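Integrase (Bovine immunodeficiency virus, PDB 3KKS) is the catalytic core of a retroviral integrase, the enzyme that probably inserts the viral DNA copy into host DNA. Local coordinates at residues I45-S59 with L73-Y87. Numbering follows the deposited sequence.
Sequences ILQLIQRYTVLHLHS and LCKYLGITKTTGIPY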
ATOM      1  N   ILE A  45       1.198  -9.507   0.353  1.00 23.71           N
ATOM      2  CA  ILE A  45       1.025  -9.490  -1.100  1.00 24.98           C
ATOM      3  C   ILE A  45      -0.163 -10.356  -1.513  1.00 23.95           C
ATOM      4  O   ILE A  45      -0.932  -9.981  -2.388  1.00 23.68           O
ATOM      5  CB  ILE A  45       2.292 -10.001  -1.830  1.00 25.42           C
ATOM      6  CG1 ILE A  45       3.464  -9.047  -1.587  1.00 25.16           C
ATOM      7  CG2 ILE A  45       2.026 -10.115  -3.325  1.00 22.93           C
ATOM      8  CD1 ILE A  45       4.769  -9.523  -2.213  1.00 25.36           C
ATOM      9  N   LEU A  46      -0.304 -11.520  -0.888  1.00 25.71           N
ATOM     10  CA  LEU A  46      -1.418 -12.414  -1.203  1.00 25.52           C
ATOM     11  C   LEU A  46      -2.751 -11.745  -0.885  1.00 25.15           C
ATOM     12  O   LEU A  46      -3.719 -11.906  -1.632  1.00 27.04           O
ATOM     13  CB  LEU A  46      -1.274 -13.738  -0.444  1.00 23.00           C
ATOM     14  CG  LEU A  46      -0.254 -14.702  -1.078  1.00 24.27           C
ATOM     15  CD1 LEU A  46       0.049 -15.848  -0.141  1.00 23.41           C
ATOM     16  CD2 LEU A  46      -0.788 -15.229  -2.400  1.00 23.86           C
ATOM     17  N   GLN A  47      -2.794 -10.994   0.216  1.00 25.73           N
ATOM     18  CA  GLN A  47      -4.003 -10.263   0.612  1.00 27.27           C
ATOM     19  C   GLN A  47      -4.291  -9.157  -0.407  1.00 26.26           C
ATOM     20  O   GLN A  47      -5.433  -8.932  -0.798  1.00 24.61           O
ATOM     21  CB  GLN A  47      -3.814  -9.605   1.981  1.00 29.69           C
ATOM     22  CG  GLN A  47      -3.882 -10.526   3.196  1.00 35.71           C
ATOM     23  CD  GLN A  47      -5.282 -10.617   3.796  1.00 37.84           C
ATOM     24  OE1 GLN A  47      -5.996  -9.615   3.893  1.00 37.77           O
ATOM     25  NE2 GLN A  47      -5.671 -11.818   4.217  1.00 38.04           N
ATOM     26  N   LEU A  48      -3.238  -8.457  -0.824  1.00 25.94           N
ATOM     27  CA  LEU A  48      -3.376  -7.374  -1.789  1.00 25.86           C
ATOM     28  C   LEU A  48      -3.887  -7.903  -3.125  1.00 26.81           C
ATOM     29  O   LEU A  48      -4.802  -7.335  -3.722  1.00 25.19           O
ATOM     30  CB  LEU A  48      -2.029  -6.688  -2.014  1.00 25.86           C
ATOM     31  CG  LEU A  48      -2.128  -5.350  -2.752  1.00 25.76           C
ATOM     32  CD1 LEU A  48      -2.753  -4.300  -1.825  1.00 19.37           C
ATOM     33  CD2 LEU A  48      -0.751  -4.905  -3.196  1.00 24.40           C
ATOM     34  N   ILE A  49      -3.286  -8.994  -3.580  1.00 26.55           N
ATOM     35  CA  ILE A  49      -3.656  -9.609  -4.849  1.00 31.03           C
ATOM     36  C   ILE A  49      -5.062 -10.202  -4.743  1.00 30.56           C
ATOM     37  O   ILE A  49      -5.765 -10.342  -5.737  1.00 33.24           O
ATOM     38  CB  ILE A  49      -2.600 -10.695  -5.238  1.00 33.35           C
ATOM     39  CG1 ILE A  49      -2.207 -10.535  -6.703  1.00 34.72           C
ATOM     40  CG2 ILE A  49      -3.123 -12.101  -4.940  1.00 34.69           C
ATOM     41  CD1 ILE A  49      -3.337 -10.774  -7.676  1.00 38.75           C
ATOM     42  N   GLN A  50      -5.468 -10.510  -3.517  1.00 32.09           N
ATOM     43  CA  GLN A  50      -6.790 -11.070  -3.223  1.00 32.31           C
ATOM     44  C   GLN A  50      -7.882 -10.014  -3.388  1.00 32.41           C
ATOM     45  O   GLN A  50      -8.937 -10.272  -3.969  1.00 33.00           O
ATOM     46  CB  GLN A  50      -6.803 -11.586  -1.774  1.00 32.71           C
ATOM     47  CG  GLN A  50      -8.181 -11.794  -1.131  1.00 32.05           C
ATOM     48  CD  GLN A  50      -8.110 -11.855   0.402  1.00 36.71           C
ATOM     49  OE1 GLN A  50      -7.225 -12.504   0.982  1.00 35.96           O
ATOM     50  NE2 GLN A  50      -9.046 -11.182   1.064  1.00 37.54           N
ATOM     51  N   ARG A  51      -7.612  -8.821  -2.869  1.00 31.30           N
ATOM     52  CA  ARG A  51      -8.564  -7.719  -2.904  1.00 30.46           C
ATOM     53  C   ARG A  51      -8.505  -6.805  -4.129  1.00 28.56           C
ATOM     54  O   ARG A  51      -9.526  -6.299  -4.578  1.00 28.32           O
ATOM     55  CB  ARG A  51      -8.383  -6.869  -1.644  1.00 33.72           C
ATOM     56  CG  ARG A  51      -8.339  -7.687  -0.359  1.00 38.82           C
ATOM     57  CD  ARG A  51      -8.059  -6.821   0.872  1.00 42.75           C
ATOM     58  NE  ARG A  51      -7.951  -7.623   2.092  1.00 47.31           N
ATOM     59  CZ  ARG A  51      -8.898  -8.446   2.532  1.00 48.97           C
ATOM     60  NH1 ARG A  51     -10.031  -8.573   1.854  1.00 51.81           N
ATOM     61  NH2 ARG A  51      -8.716  -9.146   3.644  1.00 52.89           N
ATOM     62  N   TYR A  52      -7.317  -6.601  -4.677  1.00 25.42           N
ATOM     63  CA  TYR A  52      -7.163  -5.696  -5.804  1.00 23.61           C
ATOM     64  C   TYR A  52      -6.479  -6.328  -7.008  1.00 23.75           C
ATOM     65  O   TYR A  52      -6.114  -7.500  -7.001  1.00 22.04           O
ATOM     66  CB  TYR A  52      -6.325  -4.495  -5.360  1.00 24.69           C
ATOM     67  CG  TYR A  52      -6.865  -3.762  -4.151  1.00 24.97           C
ATOM     68  CD1 TYR A  52      -7.758  -2.704  -4.298  1.00 24.00           C
ATOM     69  CD2 TYR A  52      -6.466  -4.112  -2.862  1.00 22.23           C
ATOM     70  CE1 TYR A  52      -8.240  -2.007  -3.200  1.00 22.92           C
ATOM     71  CE2 TYR A  52      -6.944  -3.420  -1.753  1.00 23.17           C
ATOM     72  CZ  TYR A  52      -7.829  -2.367  -1.932  1.00 23.58           C
ATOM     73  OH  TYR A  52      -8.309  -1.666  -0.855  1.00 25.49           O
ATOM     74  N   THR A  53      -6.306  -5.518  -8.042  1.00 23.37           N
ATOM     75  CA  THR A  53      -5.615  -5.944  -9.242  1.00 24.53           C
ATOM     76  C   THR A  53      -4.194  -5.424  -9.072  1.00 25.59           C
ATOM     77  O   THR A  53      -3.981  -4.233  -8.851  1.00 24.87           O
ATOM     78  CB  THR A  53      -6.227  -5.311 -10.497  1.00 25.45           C
ATOM     79  OG1 THR A  53      -7.573  -5.777 -10.649  1.00 25.64           O
ATOM     80  CG2 THR A  53      -5.422  -5.677 -11.731  1.00 25.20           C
ATOM     81  N   VAL A  54      -3.226  -6.323  -9.144  1.00 26.46           N
ATOM     82  CA  VAL A  54      -1.836  -5.943  -8.993  1.00 27.56           C
ATOM     83  C   VAL A  54      -1.070  -6.507 -10.173  1.00 28.86           C
ATOM     84  O   VAL A  54      -0.898  -7.721 -10.287  1.00 28.36           O
ATOM     85  CB  VAL A  54      -1.238  -6.519  -7.702  1.00 27.54           C
ATOM     86  CG1 VAL A  54       0.212  -6.076  -7.551  1.00 24.03           C
ATOM     87  CG2 VAL A  54      -2.072  -6.088  -6.524  1.00 24.28           C
ATOM     88  N   LEU A  55      -0.610  -5.615 -11.042  1.00 29.49           N
ATOM     89  CA  LEU A  55       0.130  -6.015 -12.231  1.00 31.10           C
ATOM     90  C   LEU A  55       1.622  -5.792 -12.107  1.00 31.08           C
ATOM     91  O   LEU A  55       2.415  -6.463 -12.764  1.00 31.12           O
ATOM     92  CB  LEU A  55      -0.410  -5.258 -13.445  1.00 30.69           C
ATOM     93  CG  LEU A  55      -1.533  -5.962 -14.206  1.00 32.12           C
ATOM     94  CD1 LEU A  55      -2.253  -6.958 -13.314  1.00 33.10           C
ATOM     95  CD2 LEU A  55      -2.490  -4.922 -14.750  1.00 34.34           C
ATOM     96  N   HIS A  56       2.006  -4.856 -11.253  1.00 31.04           N
ATOM     97  CA  HIS A  56       3.410  -4.549 -11.081  1.00 31.38           C
ATOM     98  C   HIS A  56       3.650  -4.139  -9.638  1.00 31.81           C
ATOM     99  O   HIS A  56       2.917  -3.315  -9.086  1.00 31.50           O
ATOM    100  CB  HIS A  56       3.796  -3.419 -12.049  1.00 34.71           C
ATOM    101  CG  HIS A  56       5.262  -3.121 -12.092  1.00 36.77           C
ATOM    102  ND1 HIS A  56       5.854  -2.478 -13.157  1.00 37.06           N
ATOM    103  CD2 HIS A  56       6.253  -3.357 -11.197  1.00 36.23           C
ATOM    104  CE1 HIS A  56       7.145  -2.332 -12.918  1.00 38.53           C
ATOM    105  NE2 HIS A  56       7.412  -2.857 -11.734  1.00 37.40           N
ATOM    106  N   LEU A  57       4.681  -4.721  -9.032  1.00 30.55           N
ATOM    107  CA  LEU A  57       5.022  -4.444  -7.645  1.00 31.06           C
ATOM    108  C   LEU A  57       6.430  -3.856  -7.556  1.00 32.76           C
ATOM    109  O   LEU A  57       7.370  -4.394  -8.139  1.00 31.81           O
ATOM    110  CB  LEU A  57       4.934  -5.742  -6.842  1.00 30.45           C
ATOM    111  CG  LEU A  57       4.651  -5.693  -5.340  1.00 33.48           C
ATOM    112  CD1 LEU A  57       3.462  -4.792  -5.040  1.00 32.61           C
ATOM    113  CD2 LEU A  57       4.363  -7.107  -4.854  1.00 34.13           C
ATOM    114  N   HIS A  58       6.570  -2.751  -6.829  1.00 32.92           N
ATOM    115  CA  HIS A  58       7.863  -2.089  -6.671  1.00 33.09           C
ATOM    116  C   HIS A  58       8.182  -1.866  -5.191  1.00 33.70           C
ATOM    117  O   HIS A  58       7.275  -1.749  -4.367  1.00 32.54           O
ATOM    118  CB  HIS A  58       7.842  -0.740  -7.395  1.00 34.99           C
ATOM    119  CG  HIS A  58       9.175  -0.056  -7.449  1.00 35.88           C
ATOM    120  ND1 HIS A  58      10.233  -0.548  -8.186  1.00 37.53           N
ATOM    121  CD2 HIS A  58       9.618   1.076  -6.862  1.00 37.03           C
ATOM    122  CE1 HIS A  58      11.273   0.258  -8.047  1.00 36.20           C
ATOM    123  NE2 HIS A  58      10.927   1.251  -7.249  1.00 37.05           N
ATOM    124  N   SER A  59       9.468  -1.811  -4.859  1.00 33.02           N
ATOM    125  CA  SER A  59       9.908  -1.585  -3.482  1.00 33.44           C
ATOM    126  C   SER A  59      11.412  -1.316  -3.433  1.00 35.82           C
ATOM    127  O   SER A  59      12.066  -1.238  -4.473  1.00 35.39           O
ATOM    128  CB  SER A  59       9.602  -2.804  -2.628  1.00 30.53           C
ATOM    129  OG  SER A  59      10.281  -3.934  -3.133  1.00 30.73           O
ATOM    130  N   LEU A  73       7.013 -15.743  -5.608  1.00 32.61           N
ATOM    131  CA  LEU A  73       5.599 -15.475  -5.376  1.00 32.76           C
ATOM    132  C   LEU A  73       5.031 -14.570  -6.471  1.00 32.75           C
ATOM    133  O   LEU A  73       3.931 -14.803  -6.976  1.00 33.87           O
ATOM    134  CB  LEU A  73       5.394 -14.825  -4.005  1.00 32.26           C
ATOM    135  CG  LEU A  73       3.962 -14.358  -3.721  1.00 32.26           C
ATOM    136  CD1 LEU A  73       2.999 -15.505  -3.977  1.00 32.29           C
ATOM    137  CD2 LEU A  73       3.842 -13.857  -2.293  1.00 29.82           C
ATOM    138  N   CYS A  74       5.785 -13.540  -6.842  1.00 32.64           N
ATOM    139  CA  CYS A  74       5.339 -12.628  -7.882  1.00 32.64           C
ATOM    140  C   CYS A  74       5.302 -13.319  -9.238  1.00 34.95           C
ATOM    141  O   CYS A  74       4.441 -13.022 -10.065  1.00 33.57           O
ATOM    142  CB  CYS A  74       6.247 -11.404  -7.948  1.00 31.72           C
ATOM    143  SG  CYS A  74       6.052 -10.275  -6.549  1.00 30.14           S
ATOM    144  N   LYS A  75       6.240 -14.230  -9.478  1.00 37.04           N
ATOM    145  CA  LYS A  75       6.246 -14.955 -10.746  1.00 40.45           C
ATOM    146  C   LYS A  75       5.021 -15.861 -10.771  1.00 40.81           C
ATOM    147  O   LYS A  75       4.341 -15.974 -11.787  1.00 42.13           O
ATOM    148  CB  LYS A  75       7.531 -15.775 -10.890  1.00 41.75           C
ATOM    149  CG  LYS A  75       8.745 -14.906 -11.173  1.00 42.86           C
ATOM    150  CD  LYS A  75      10.054 -15.657 -11.028  1.00 45.20           C
ATOM    151  CE  LYS A  75      11.228 -14.710 -11.247  1.00 45.09           C
ATOM    152  NZ  LYS A  75      12.546 -15.382 -11.118  1.00 47.71           N
ATOM    153  N   TYR A  76       4.736 -16.483  -9.633  1.00 41.67           N
ATOM    154  CA  TYR A  76       3.585 -17.362  -9.506  1.00 43.16           C
ATOM    155  C   TYR A  76       2.282 -16.593  -9.712  1.00 42.54           C
ATOM    156  O   TYR A  76       1.347 -17.103 -10.325  1.00 43.10           O
ATOM    157  CB  TYR A  76       3.578 -18.024  -8.124  1.00 47.00           C
ATOM    158  CG  TYR A  76       2.251 -18.651  -7.765  1.00 51.80           C
ATOM    159  CD1 TYR A  76       1.703 -19.660  -8.557  1.00 53.76           C
ATOM    160  CD2 TYR A  76       1.523 -18.211  -6.656  1.00 52.84           C
ATOM    161  CE1 TYR A  76       0.462 -20.213  -8.261  1.00 55.99           C
ATOM    162  CE2 TYR A  76       0.277 -18.759  -6.350  1.00 55.50           C
ATOM    163  CZ  TYR A  76      -0.248 -19.760  -7.158  1.00 56.67           C
ATOM    164  OH  TYR A  76      -1.478 -20.310  -6.879  1.00 58.54           O
ATOM    165  N   LEU A  77       2.225 -15.367  -9.195  1.00 40.66           N
ATOM    166  CA  LEU A  77       1.033 -14.532  -9.314  1.00 38.32           C
ATOM    167  C   LEU A  77       1.039 -13.693 -10.589  1.00 38.76           C
ATOM    168  O   LEU A  77       0.172 -12.847 -10.788  1.00 39.89           O
ATOM    169  CB  LEU A  77       0.921 -13.607  -8.098  1.00 36.52           C
ATOM    170  CG  LEU A  77       0.727 -14.254  -6.726  1.00 36.20           C
ATOM    171  CD1 LEU A  77       1.007 -13.232  -5.635  1.00 36.80           C
ATOM    172  CD2 LEU A  77      -0.692 -14.807  -6.604  1.00 34.54           C
ATOM    173  N   GLY A  78       2.019 -13.930 -11.456  1.00 39.36           N
ATOM    174  CA  GLY A  78       2.112 -13.171 -12.691  1.00 37.86           C
ATOM    175  C   GLY A  78       2.221 -11.680 -12.438  1.00 37.51           C
ATOM    176  O   GLY A  78       1.544 -10.883 -13.087  1.00 39.85           O
ATOM    177  N   ILE A  79       3.070 -11.298 -11.492  1.00 35.36           N
ATOM    178  CA  ILE A  79       3.263  -9.893 -11.151  1.00 33.45           C
ATOM    179  C   ILE A  79       4.675  -9.430 -11.497  1.00 32.09           C
ATOM    180  O   ILE A  79       5.653 -10.061 -11.123  1.00 31.82           O
ATOM    181  CB  ILE A  79       3.032  -9.649  -9.640  1.00 30.82           C
ATOM    182  CG1 ILE A  79       1.563  -9.882  -9.286  1.00 31.70           C
ATOM    183  CG2 ILE A  79       3.442  -8.235  -9.271  1.00 31.50           C
ATOM    184  CD1 ILE A  79       1.286  -9.807  -7.798  1.00 28.75           C
ATOM    185  N   THR A  80       4.778  -8.324 -12.214  1.00 32.77           N
ATOM    186  CA  THR A  80       6.085  -7.798 -12.561  1.00 34.00           C
ATOM    187  C   THR A  80       6.647  -7.179 -11.293  1.00 34.72           C
ATOM    188  O   THR A  80       5.969  -6.405 -10.624  1.00 36.08           O
ATOM    189  CB  THR A  80       5.978  -6.726 -13.639  1.00 32.89           C
ATOM    190  OG1 THR A  80       5.280  -7.264 -14.764  1.00 35.12           O
ATOM    191  CG2 THR A  80       7.361  -6.272 -14.077  1.00 35.98           C
ATOM    192  N   LYS A  81       7.879  -7.530 -10.951  1.00 35.43           N
ATOM    193  CA  LYS A  81       8.497  -6.996  -9.750  1.00 36.53           C
ATOM    194  C   LYS A  81       9.791  -6.272 -10.068  1.00 37.69           C
ATOM    195  O   LYS A  81      10.605  -6.752 -10.855  1.00 37.30           O
ATOM    196  CB  LYS A  81       8.760  -8.119  -8.745  1.00 35.31           C
ATOM    197  CG  LYS A  81       9.538  -7.683  -7.514  1.00 33.95           C
ATOM    198  CD  LYS A  81       9.726  -8.840  -6.539  1.00 35.68           C
ATOM    199  CE  LYS A  81      10.816  -8.537  -5.523  1.00 35.47           C
ATOM    200  NZ  LYS A  81      10.584  -7.266  -4.806  1.00 38.17           N
ATOM    201  N   THR A  82       9.963  -5.107  -9.455  1.00 39.05           N
ATOM    202  CA  THR A  82      11.155  -4.293  -9.649  1.00 41.60           C
ATOM    203  C   THR A  82      11.636  -3.794  -8.296  1.00 43.02           C
ATOM    204  O   THR A  82      10.929  -3.924  -7.294  1.00 41.48           O
ATOM    205  CB  THR A  82      10.877  -3.093 -10.586  1.00 41.60           C
ATOM    206  OG1 THR A  82       9.781  -2.318 -10.083  1.00 39.98           O
ATOM    207  CG2 THR A  82      10.542  -3.593 -11.992  1.00 42.53           C
ATOM    208  N   THR A  83      12.835  -3.222  -8.272  1.00 44.68           N
ATOM    209  CA  THR A  83      13.425  -2.736  -7.031  1.00 48.20           C
ATOM    210  C   THR A  83      14.248  -1.460  -7.225  1.00 49.66           C
ATOM    211  O   THR A  83      14.560  -1.071  -8.350  1.00 49.23           O
ATOM    212  CB  THR A  83      14.315  -3.840  -6.405  1.00 48.32           C
ATOM    213  OG1 THR A  83      13.514  -5.000  -6.147  1.00 48.97           O
ATOM    214  CG2 THR A  83      14.937  -3.372  -5.098  1.00 49.33           C
ATOM    215  N   GLY A  84      14.581  -0.805  -6.118  1.00 51.41           N
ATOM    216  CA  GLY A  84      15.368   0.410  -6.187  1.00 55.36           C
ATOM    217  C   GLY A  84      14.555   1.670  -6.391  1.00 57.04           C
ATOM    218  O   GLY A  84      14.407   2.151  -7.514  1.00 58.01           O
ATOM    219  N   ILE A  85      14.022   2.208  -5.301  1.00 59.13           N
ATOM    220  CA  ILE A  85      13.233   3.431  -5.359  1.00 60.33           C
ATOM    221  C   ILE A  85      14.124   4.567  -5.877  1.00 61.05           C
ATOM    222  O   ILE A  85      15.301   4.654  -5.522  1.00 60.81           O
ATOM    223  CB  ILE A  85      12.677   3.781  -3.958  1.00 60.57           C
ATOM    224  CG1 ILE A  85      11.721   2.672  -3.504  1.00 61.08           C
ATOM    225  CG2 ILE A  85      11.966   5.129  -3.986  1.00 60.81           C
ATOM    226  CD1 ILE A  85      11.130   2.881  -2.124  1.00 62.58           C
ATOM    227  N   PRO A  86      13.571   5.456  -6.719  1.00 61.89           N
ATOM    228  CA  PRO A  86      12.184   5.457  -7.202  1.00 61.79           C
ATOM    229  C   PRO A  86      11.956   4.647  -8.474  1.00 61.38           C
ATOM    230  O   PRO A  86      12.856   3.976  -8.986  1.00 60.91           O
ATOM    231  CB  PRO A  86      11.893   6.946  -7.451  1.00 62.34           C
ATOM    232  CG  PRO A  86      13.098   7.690  -6.875  1.00 62.72           C
ATOM    233  CD  PRO A  86      14.224   6.726  -7.064  1.00 61.79           C
ATOM    234  N   TYR A  87      10.728   4.721  -8.968  1.00 61.08           N
ATOM    235  CA  TYR A  87      10.347   4.059 -10.203  1.00 61.79           C
ATOM    236  C   TYR A  87      10.357   5.210 -11.201  1.00 62.12           C
ATOM    237  O   TYR A  87      11.125   5.211 -12.163  1.00 62.89           O
ATOM    238  CB  TYR A  87       8.939   3.466 -10.094  1.00 61.00           C
ATOM    239  CG  TYR A  87       8.564   2.616 -11.284  1.00 59.86           C
ATOM    240  CD1 TYR A  87       9.208   1.402 -11.524  1.00 59.51           C
ATOM    241  CD2 TYR A  87       7.587   3.033 -12.187  1.00 59.75           C
ATOM    242  CE1 TYR A  87       8.894   0.627 -12.640  1.00 58.72           C
ATOM    243  CE2 TYR A  87       7.265   2.267 -13.307  1.00 59.25           C
ATOM    244  CZ  TYR A  87       7.918   1.065 -13.526  1.00 58.95           C
ATOM    245  OH  TYR A  87       7.599   0.302 -14.632  1.00 58.78           O
TER
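Strands 56-59 and 80-83 run parallel, their axes 16° apart, and Leu57 is gripped through both its backbone polar atoms: its N gives a hydrogen bond to Thr80 O (2.7 Å), and its O accepts one from Thr82 N (3.0 Å). Thr80 N to Leu55 O (3.1 Å) extends the ladder at one end; at the other, the Gly84 N to Ser59 O bond is weak and bent.

On the face bearing His56 and His58, Thr82 OG1 takes part in hydrogen bonds with both imidazoles, to His58 ND1 at 2.6 Å and His56 NE2 at 2.9 Å, each near its ring plane. With chi1 at 55°, Thr82 OG1 sits between its own backbone N and carbonyl carbon. The CG2 methyl of Thr80 lies over the centre of the His56 ring, a CH-pi contact 4° off the normal. Tyr87, though poorly ordered, turns its ring edge toward the face of His58 and lays CB over that same ring, while its hydroxyl end meets His56 CE1 obliquely. His58 NE2 is buried without a polar partner.

Between the helices, and behind Leu57, the packing is apolar. Ile79 fills the angle between helix and strand: CD1 meets Ile49 CG1 (3.7 Å) and Val54 CG1, and CG2 packs on Leu57 CB (3.8 Å). Leu77 spans one turn of helix 38-51, sending CD1 to Ile45 CG2 and CD2 to Ile49 CG2, both at 4.0 Å, while Leu73 reaches Ile45 and Leu46. Also on the Leu57 face, the Lys81 ammonium is bound by Phe65 O. Gly78, at positive phi, closes helix 68-76 as a Schellman motif.

Linked through helices 63-66 and 68-76 in a beta-alpha-beta connection, the two strands form the parallel edge of the mixed five-stranded sheet characteristic of the RNase H-like integrase core.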